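Local coordinates for proline dehydrogenase (Bradyrhizobium japonicum USDA 110, PDB 3HAZ), which probably oxidises proline to glutamate in two steps, using FAD for the proline dehydrogenase reaction and NAD for the aldehyde dehydrogenase reaction, at residues P245-I250 / A284-L289; S302-D307 / H334-M339. One frame throughout, in Å; residues are numbered along the deposited sequence.

Contact 1: P245-I250 / A284-L289; sequences PRFEAI and ADRLEL
R286 grips the backbone carbonyl of F247 side-on, joining a loop and the start of helix 287-298, which follow successive strands, 235-238 and 276-279, of the proline dehydrogenase (βα)8-type barrel. Both donors share F247 O. NE gives the shorter and straighter bond (2.9 Å, N-H...O 160°), and NH2 a longer one (3.3 Å, 137°) that lies in the carbonyl plane on a lone pair. The arm is extended from CG to NE, and its CD passes 3.7 Å from F247 CD1, so its methylenes run past ring atoms CD1 and CE1 obliquely. Another part of the same ring meets L289, whose CD2 sits over a face in a CH-pi contact, 4.0 Å from the F247 ring centroid. With its CG anti to the backbone N (chi1 -175°), the F247 ring is directed between R286 and L289.

Further out, S241 of helix 240-243 touches both F247 and R286, while V255 and L259 of helix 252-272 pack on the ring. E283 forms a salt bridge with R286 NH1, which probably steadies the guanidinium. The E248 carboxylate is bonded instead to R246 (a salt bridge), S251 and H832 (hydrogen bonds). One water bridges the backbones, accepting from A249 N at 3.0 Å and donating to D285 O at 2.8 Å.

Contact 2: S302-D307 / H334-M339; sequences SLKGWD and HDRKLM
The guanidinium of R336 lies under the turn L303-K304, laid with one face against the backbone, without a hydrogen bond to it: K304 N stands 3.7 Å above the centre of the plane, and L303 C sits over the same face nearer the rim. This is the tight part of a contact between the loop before strand 309-314 and the loop running into strand 338-343, two adjacent parallel strands of the barrel. NH2 also approaches L303 CB at 3.3 Å, and K304 CG lies 3.6 Å from R336 NH1. A bend at chi2 (-75°) folds the arginine chain toward this turn, and H334 CB lies on the opposite face. At the guanidinium rim, NH1 donates to D300 O, and NH2 bonds weakly to L298 O. At the other end, M339 CG packs 3.4 Å from D307 O.

The looser side is built with water. No direct hydrogen bond joins the segments; one water accepts from R336 NE and K304 NZ and donates to H334 O, and another accepts from K337 N and donates to W306 O and D307 OD1. Around D307 the contact is peripheral: K337 lays its methylenes beside the carboxylate, CB 3.5 Å from D307 OD1, while K337 NZ stays 4.8 Å from D307 OD2. A leucine in place of R336 would probably leave D300 O without this donor and the water between K304 and H334 with one partner fewer.

The chemistry implies that a largely buried cation is accommodated by carbonyls and water, with no carboxylate of either segment paired to it; the like charge of K304 NZ, 4.8 Å from R336 NH1, is probably softened by the water that accepts from both R336 NE and K304 NZ.

In the fold
Contacts 1 and 2 lie in series on one proline dehydrogenase barrel: helix 287-298 begins inside 284-289 and leads toward 302-307. Their centres are 25 Å apart and their nearest atoms about 13 Å, so they do not touch. Contact 1 joins segments that follow strands, whereas contact 2 joins segments that lead into them, placing the two toward opposite ends of the parallel barrel. Both stand back from the cofactor: the R286 side chain is about 11 Å from bound FAD and about 8 Å from that of Q314, while the M339 side chain is about 12 Å from bound FAD and about 7 Å from the R341 side chain.

Contact 1: P245-I250 / A284-L289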
ATOM      1  N   PRO A 245      56.446  11.157   4.613  1.00 20.44           N
ATOM      2  CA  PRO A 245      55.943   9.783   4.459  1.00 26.07           C
ATOM      3  C   PRO A 245      54.962   9.340   5.557  1.00 29.02           C
ATOM      4  O   PRO A 245      54.264   8.342   5.374  1.00 22.23           O
ATOM      5  CB  PRO A 245      57.216   8.920   4.537  1.00 27.42           C
ATOM      6  CG  PRO A 245      58.356   9.855   4.883  1.00 28.47           C
ATOM      7  CD  PRO A 245      57.774  11.184   5.253  1.00 28.03           C
ATOM      8  N   ARG A 246      54.931  10.041   6.685  1.00 24.04           N
ATOM      9  CA  ARG A 246      53.893   9.806   7.683  1.00 27.31           C
ATOM     10  C   ARG A 246      53.281  11.140   8.063  1.00 24.31           C
ATOM     11  O   ARG A 246      53.412  11.575   9.209  1.00 22.06           O
ATOM     12  CB  ARG A 246      54.432   9.121   8.955  1.00 20.42           C
ATOM     13  CG  ARG A 246      55.023   7.725   8.786  1.00 21.64           C
ATOM     14  CD  ARG A 246      54.042   6.684   8.250  1.00 19.21           C
ATOM     15  NE  ARG A 246      52.781   6.609   8.988  1.00 25.37           N
ATOM     16  CZ  ARG A 246      51.927   5.587   8.911  1.00 22.90           C
ATOM     17  NH1 ARG A 246      52.214   4.532   8.160  1.00 22.89           N
ATOM     18  NH2 ARG A 246      50.792   5.604   9.599  1.00 25.42           N
ATOM     19  N   PHE A 247      52.627  11.787   7.100  1.00 22.95           N
ATOM     20  CA  PHE A 247      51.955  13.060   7.337  1.00 18.83           C
ATOM     21  C   PHE A 247      50.600  12.804   7.987  1.00 25.97           C
ATOM     22  O   PHE A 247      49.591  12.603   7.304  1.00 23.17           O
ATOM     23  CB  PHE A 247      51.799  13.853   6.031  1.00 25.80           C
ATOM     24  CG  PHE A 247      51.228  15.234   6.226  1.00 18.08           C
ATOM     25  CD1 PHE A 247      50.034  15.594   5.633  1.00 12.99           C
ATOM     26  CD2 PHE A 247      51.881  16.163   7.027  1.00 22.19           C
ATOM     27  CE1 PHE A 247      49.504  16.854   5.821  1.00 21.47           C
ATOM     28  CE2 PHE A 247      51.355  17.424   7.219  1.00 19.04           C
ATOM     29  CZ  PHE A 247      50.168  17.770   6.618  1.00 23.28           C
ATOM     30  N   GLU A 248      50.589  12.816   9.315  1.00 26.54           N
ATOM     31  CA  GLU A 248      49.432  12.392  10.091  1.00 23.28           C
ATOM     32  C   GLU A 248      49.529  12.947  11.510  1.00 22.36           C
ATOM     33  O   GLU A 248      50.628  13.132  12.046  1.00 26.17           O
ATOM     34  CB  GLU A 248      49.384  10.860  10.154  1.00 21.87           C
ATOM     35  CG  GLU A 248      50.531  10.264  10.983  1.00 25.21           C
ATOM     36  CD  GLU A 248      50.698   8.762  10.805  1.00 29.24           C
ATOM     37  OE1 GLU A 248      49.787   8.114  10.250  1.00 27.55           O
ATOM     38  OE2 GLU A 248      51.749   8.230  11.221  1.00 24.83           O
ATOM     39  N   ALA A 249      48.373  13.181  12.123  1.00 26.53           N
ATOM     40  CA  ALA A 249      48.302  13.726  13.478  1.00 26.07           C
ATOM     41  C   ALA A 249      49.175  12.995  14.506  1.00 27.80           C
ATOM     42  O   ALA A 249      49.871  13.636  15.294  1.00 30.08           O
ATOM     43  CB  ALA A 249      46.860  13.772  13.948  1.00 21.48           C
ATOM     44  N   ILE A 250      49.132  11.664  14.524  1.00 24.92           N
ATOM     45  CA  ILE A 250      49.866  10.928  15.556  1.00 28.47           C
ATOM     46  C   ILE A 250      51.383  11.034  15.389  1.00 27.95           C
ATOM     47  O   ILE A 250      52.137  10.790  16.333  1.00 27.12           O
ATOM     48  CB  ILE A 250      49.446   9.441  15.663  1.00 30.09           C
ATOM     49  CG1 ILE A 250      49.792   8.682  14.380  1.00 28.75           C
ATOM     50  CG2 ILE A 250      47.960   9.322  16.020  1.00 24.73           C
ATOM     51  CD1 ILE A 250      49.597   7.186  14.488  1.00 25.71           C
ATOM     52  N   ALA A 284      40.344  16.212   5.584  1.00 19.93           N
ATOM     53  CA  ALA A 284      39.949  16.944   6.781  1.00 19.73           C
ATOM     54  C   ALA A 284      40.777  16.572   8.006  1.00 22.21           C
ATOM     55  O   ALA A 284      41.025  17.420   8.865  1.00 19.98           O
ATOM     56  CB  ALA A 284      38.457  16.746   7.065  1.00 12.38           C
ATOM     57  N   ASP A 285      41.200  15.313   8.099  1.00 16.85           N
ATOM     58  CA  ASP A 285      41.956  14.887   9.270  1.00 23.30           C
ATOM     59  C   ASP A 285      43.391  15.417   9.252  1.00 18.71           C
ATOM     60  O   ASP A 285      44.122  15.282  10.232  1.00 19.71           O
ATOM     61  CB  ASP A 285      41.899  13.363   9.491  1.00 25.13           C
ATOM     62  CG  ASP A 285      42.599  12.570   8.397  1.00 26.62           C
ATOM     63  OD1 ASP A 285      43.190  13.177   7.482  1.00 26.90           O
ATOM     64  OD2 ASP A 285      42.546  11.322   8.459  1.00 27.04           O
ATOM     65  N   ARG A 286      43.775  16.043   8.145  1.00 16.92           N
ATOM     66  CA  ARG A 286      45.092  16.668   8.040  1.00 21.75           C
ATOM     67  C   ARG A 286      45.041  18.198   8.134  1.00 20.30           C
ATOM     68  O   ARG A 286      46.080  18.857   8.093  1.00 21.12           O
ATOM     69  CB  ARG A 286      45.774  16.244   6.730  1.00 17.88           C
ATOM     70  CG  ARG A 286      46.260  14.790   6.725  1.00 16.76           C
ATOM     71  CD  ARG A 286      46.601  14.336   5.315  1.00 24.05           C
ATOM     72  NE  ARG A 286      47.618  13.284   5.292  1.00 20.95           N
ATOM     73  CZ  ARG A 286      47.902  12.551   4.219  1.00 21.87           C
ATOM     74  NH1 ARG A 286      47.231  12.747   3.086  1.00 13.14           N
ATOM     75  NH2 ARG A 286      48.850  11.619   4.275  1.00 19.79           N
ATOM     76  N   LEU A 287      43.842  18.765   8.256  1.00 19.50           N
ATOM     77  CA  LEU A 287      43.700  20.223   8.286  1.00 23.59           C
ATOM     78  C   LEU A 287      44.538  20.887   9.389  1.00 23.49           C
ATOM     79  O   LEU A 287      45.344  21.779   9.125  1.00 24.35           O
ATOM     80  CB  LEU A 287      42.234  20.627   8.445  1.00 19.06           C
ATOM     81  CG  LEU A 287      42.006  22.143   8.489  1.00 26.66           C
ATOM     82  CD1 LEU A 287      42.650  22.824   7.291  1.00 22.31           C
ATOM     83  CD2 LEU A 287      40.527  22.485   8.578  1.00 23.02           C
ATOM     84  N   GLU A 288      44.324  20.458  10.623  1.00 22.32           N
ATOM     85  CA  GLU A 288      45.016  21.031  11.775  1.00 24.40           C
ATOM     86  C   GLU A 288      46.529  20.896  11.668  1.00 18.43           C
ATOM     87  O   GLU A 288      47.267  21.838  11.950  1.00 22.63           O
ATOM     88  CB  GLU A 288      44.538  20.359  13.064  1.00 23.83           C
ATOM     89  CG  GLU A 288      43.122  20.704  13.467  1.00 18.94           C
ATOM     90  CD  GLU A 288      42.768  20.170  14.846  1.00 27.31           C
ATOM     91  OE1 GLU A 288      43.634  19.514  15.468  1.00 24.25           O
ATOM     92  OE2 GLU A 288      41.627  20.409  15.308  1.00 29.56           O
ATOM     93  N   LEU A 289      46.986  19.713  11.271  1.00 20.55           N
ATOM     94  CA  LEU A 289      48.413  19.458  11.141  1.00 19.04           C
ATOM     95  C   LEU A 289      49.001  20.347  10.051  1.00 20.52           C
ATOM     96  O   LEU A 289      50.078  20.917  10.212  1.00 22.74           O
ATOM     97  CB  LEU A 289      48.669  17.981  10.826  1.00 22.67           C
ATOM     98  CG  LEU A 289      50.140  17.562  10.726  1.00 25.04           C
ATOM     99  CD1 LEU A 289      50.893  17.844  12.032  1.00 25.00           C
ATOM    100  CD2 LEU A 289      50.247  16.095  10.338  1.00 22.63           C
TER
HETATM  101  O   HOH W   1      45.885  13.080  10.499  1.00 22.63           O

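Contact 2: S302-D307 / H334-M339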
ATOM      1  N   SER A 302      63.132  34.422   6.805  1.00 31.51           N
ATOM      2  CA  SER A 302      63.604  34.356   5.423  1.00 36.16           C
ATOM      3  C   SER A 302      62.482  34.592   4.406  1.00 35.69           C
ATOM      4  O   SER A 302      62.750  34.826   3.228  1.00 31.79           O
ATOM      5  CB  SER A 302      64.285  33.012   5.142  1.00 33.81           C
ATOM      6  OG  SER A 302      63.330  31.961   5.060  1.00 30.09           O
ATOM      7  N   LEU A 303      61.232  34.533   4.857  1.00 33.45           N
ATOM      8  CA  LEU A 303      60.098  34.714   3.945  1.00 31.79           C
ATOM      9  C   LEU A 303      59.547  36.146   3.950  1.00 27.23           C
ATOM     10  O   LEU A 303      58.580  36.456   3.258  1.00 24.81           O
ATOM     11  CB  LEU A 303      59.001  33.679   4.217  1.00 34.76           C
ATOM     12  CG  LEU A 303      59.459  32.228   4.019  1.00 28.94           C
ATOM     13  CD1 LEU A 303      58.306  31.236   4.179  1.00 26.69           C
ATOM     14  CD2 LEU A 303      60.131  32.065   2.659  1.00 24.09           C
ATOM     15  N   LYS A 304      60.187  37.024   4.716  1.00 30.40           N
ATOM     16  CA  LYS A 304      59.832  38.440   4.705  1.00 30.49           C
ATOM     17  C   LYS A 304      60.050  39.047   3.319  1.00 30.89           C
ATOM     18  O   LYS A 304      60.914  38.598   2.559  1.00 27.64           O
ATOM     19  CB  LYS A 304      60.676  39.211   5.723  1.00 33.28           C
ATOM     20  CG  LYS A 304      60.345  38.926   7.178  1.00 32.62           C
ATOM     21  CD  LYS A 304      61.391  39.570   8.097  1.00 36.37           C
ATOM     22  CE  LYS A 304      60.981  39.490   9.562  1.00 34.71           C
ATOM     23  NZ  LYS A 304      59.706  40.222   9.823  1.00 32.48           N
ATOM     24  N   GLY A 305      59.271  40.075   3.000  1.00 33.58           N
ATOM     25  CA  GLY A 305      59.456  40.824   1.770  1.00 34.99           C
ATOM     26  C   GLY A 305      59.051  40.059   0.523  1.00 39.74           C
ATOM     27  O   GLY A 305      59.608  40.275  -0.550  1.00 38.19           O
ATOM     28  N   TRP A 306      58.079  39.162   0.668  1.00 32.95           N
ATOM     29  CA  TRP A 306      57.596  38.363  -0.455  1.00 23.61           C
ATOM     30  C   TRP A 306      56.111  38.096  -0.272  1.00 29.75           C
ATOM     31  O   TRP A 306      55.679  37.674   0.804  1.00 29.90           O
ATOM     32  CB  TRP A 306      58.389  37.059  -0.554  1.00 24.28           C
ATOM     33  CG  TRP A 306      57.792  36.004  -1.451  1.00 29.84           C
ATOM     34  CD1 TRP A 306      57.472  36.130  -2.774  1.00 26.39           C
ATOM     35  CD2 TRP A 306      57.480  34.650  -1.092  1.00 24.87           C
ATOM     36  NE1 TRP A 306      56.972  34.942  -3.255  1.00 27.09           N
ATOM     37  CE2 TRP A 306      56.968  34.019  -2.244  1.00 29.27           C
ATOM     38  CE3 TRP A 306      57.578  33.915   0.092  1.00 21.63           C
ATOM     39  CZ2 TRP A 306      56.554  32.686  -2.244  1.00 24.88           C
ATOM     40  CZ3 TRP A 306      57.172  32.589   0.089  1.00 21.55           C
ATOM     41  CH2 TRP A 306      56.665  31.990  -1.071  1.00 24.87           C
ATOM     42  N   ASP A 307      55.332  38.359  -1.319  1.00 27.49           N
ATOM     43  CA  ASP A 307      53.873  38.332  -1.225  1.00 24.69           C
ATOM     44  C   ASP A 307      53.227  37.103  -1.888  1.00 26.50           C
ATOM     45  O   ASP A 307      52.007  37.067  -2.087  1.00 25.86           O
ATOM     46  CB  ASP A 307      53.276  39.609  -1.845  1.00 24.56           C
ATOM     47  CG  ASP A 307      53.773  40.888  -1.174  1.00 34.53           C
ATOM     48  OD1 ASP A 307      54.264  40.825  -0.027  1.00 33.85           O
ATOM     49  OD2 ASP A 307      53.662  41.965  -1.802  1.00 38.98           O
ATOM     50  N   HIS A 334      52.622  38.145  11.461  1.00 30.29           N
ATOM     51  CA  HIS A 334      53.952  38.139  10.861  1.00 36.43           C
ATOM     52  C   HIS A 334      54.111  39.284   9.860  1.00 36.69           C
ATOM     53  O   HIS A 334      55.127  39.384   9.173  1.00 35.18           O
ATOM     54  CB  HIS A 334      54.256  36.781  10.216  1.00 31.09           C
ATOM     55  CG  HIS A 334      54.244  35.635  11.187  1.00 30.61           C
ATOM     56  ND1 HIS A 334      55.189  35.492  12.182  1.00 26.07           N
ATOM     57  CD2 HIS A 334      53.403  34.581  11.314  1.00 25.29           C
ATOM     58  CE1 HIS A 334      54.926  34.403  12.882  1.00 27.48           C
ATOM     59  NE2 HIS A 334      53.847  33.832  12.376  1.00 27.45           N
ATOM     60  N   ASP A 335      53.099  40.148   9.804  1.00 33.82           N
ATOM     61  CA  ASP A 335      53.040  41.253   8.849  1.00 35.64           C
ATOM     62  C   ASP A 335      53.403  40.811   7.430  1.00 31.11           C
ATOM     63  O   ASP A 335      54.341  41.330   6.824  1.00 33.10           O
ATOM     64  CB  ASP A 335      53.929  42.420   9.296  1.00 41.73           C
ATOM     65  CG  ASP A 335      53.700  43.675   8.469  1.00 47.02           C
ATOM     66  OD1 ASP A 335      52.616  43.794   7.859  1.00 45.59           O
ATOM     67  OD2 ASP A 335      54.602  44.538   8.424  1.00 48.22           O
ATOM     68  N   ARG A 336      52.648  39.853   6.907  1.00 31.37           N
ATOM     69  CA  ARG A 336      52.862  39.370   5.552  1.00 34.47           C
ATOM     70  C   ARG A 336      51.618  39.586   4.706  1.00 35.31           C
ATOM     71  O   ARG A 336      50.513  39.727   5.228  1.00 32.75           O
ATOM     72  CB  ARG A 336      53.224  37.878   5.554  1.00 30.47           C
ATOM     73  CG  ARG A 336      54.363  37.498   6.493  1.00 28.36           C
ATOM     74  CD  ARG A 336      55.728  37.925   5.955  1.00 32.49           C
ATOM     75  NE  ARG A 336      56.778  37.552   6.901  1.00 33.37           N
ATOM     76  CZ  ARG A 336      57.296  36.330   6.999  1.00 35.68           C
ATOM     77  NH1 ARG A 336      58.230  36.078   7.905  1.00 30.52           N
ATOM     78  NH2 ARG A 336      56.882  35.357   6.190  1.00 17.22           N
ATOM     79  N   LYS A 337      51.820  39.634   3.394  1.00 35.82           N
ATOM     80  CA  LYS A 337      50.735  39.535   2.433  1.00 26.39           C
ATOM     81  C   LYS A 337      50.680  38.090   1.968  1.00 29.18           C
ATOM     82  O   LYS A 337      51.721  37.477   1.712  1.00 28.83           O
ATOM     83  CB  LYS A 337      51.001  40.437   1.229  1.00 33.18           C
ATOM     84  CG  LYS A 337      50.792  41.919   1.475  1.00 39.56           C
ATOM     85  CD  LYS A 337      50.744  42.661   0.145  1.00 51.59           C
ATOM     86  CE  LYS A 337      50.146  44.046   0.302  1.00 62.08           C
ATOM     87  NZ  LYS A 337      49.817  44.651  -1.017  1.00 66.70           N
ATOM     88  N   LEU A 338      49.474  37.545   1.867  1.00 24.30           N
ATOM     89  CA  LEU A 338      49.298  36.166   1.437  1.00 25.33           C
ATOM     90  C   LEU A 338      48.351  36.083   0.255  1.00 26.80           C
ATOM     91  O   LEU A 338      47.434  36.893   0.116  1.00 26.99           O
ATOM     92  CB  LEU A 338      48.749  35.305   2.582  1.00 29.67           C
ATOM     93  CG  LEU A 338      49.541  35.284   3.892  1.00 32.70           C
ATOM     94  CD1 LEU A 338      48.782  34.507   4.964  1.00 26.62           C
ATOM     95  CD2 LEU A 338      50.929  34.702   3.677  1.00 29.31           C
ATOM     96  N   MET A 339      48.590  35.102  -0.603  1.00 26.94           N
ATOM     97  CA  MET A 339      47.656  34.768  -1.662  1.00 18.60           C
ATOM     98  C   MET A 339      46.930  33.494  -1.235  1.00 27.18           C
ATOM     99  O   MET A 339      47.556  32.468  -0.954  1.00 25.87           O
ATOM    100  CB  MET A 339      48.395  34.612  -2.995  1.00 25.10           C
ATOM    101  CG  MET A 339      49.086  35.910  -3.453  1.00 25.70           C
ATOM    102  SD  MET A 339      50.237  35.744  -4.842  1.00 28.58           S
ATOM    103  CE  MET A 339      49.097  35.682  -6.236  1.00 20.25           C
TER
HETATM  104  O   HOH W   2      55.883  35.502   3.406  1.00 30.76           O
HETATM  105  O   HOH W   3      57.512  38.541   9.648  1.00 31.92           O
HETATM  106  O   HOH W   4      53.917  35.681   1.205  1.00 22.77           O
HETATM  107  O   HOH W   5      54.691  39.668   2.502  1.00 27.47           O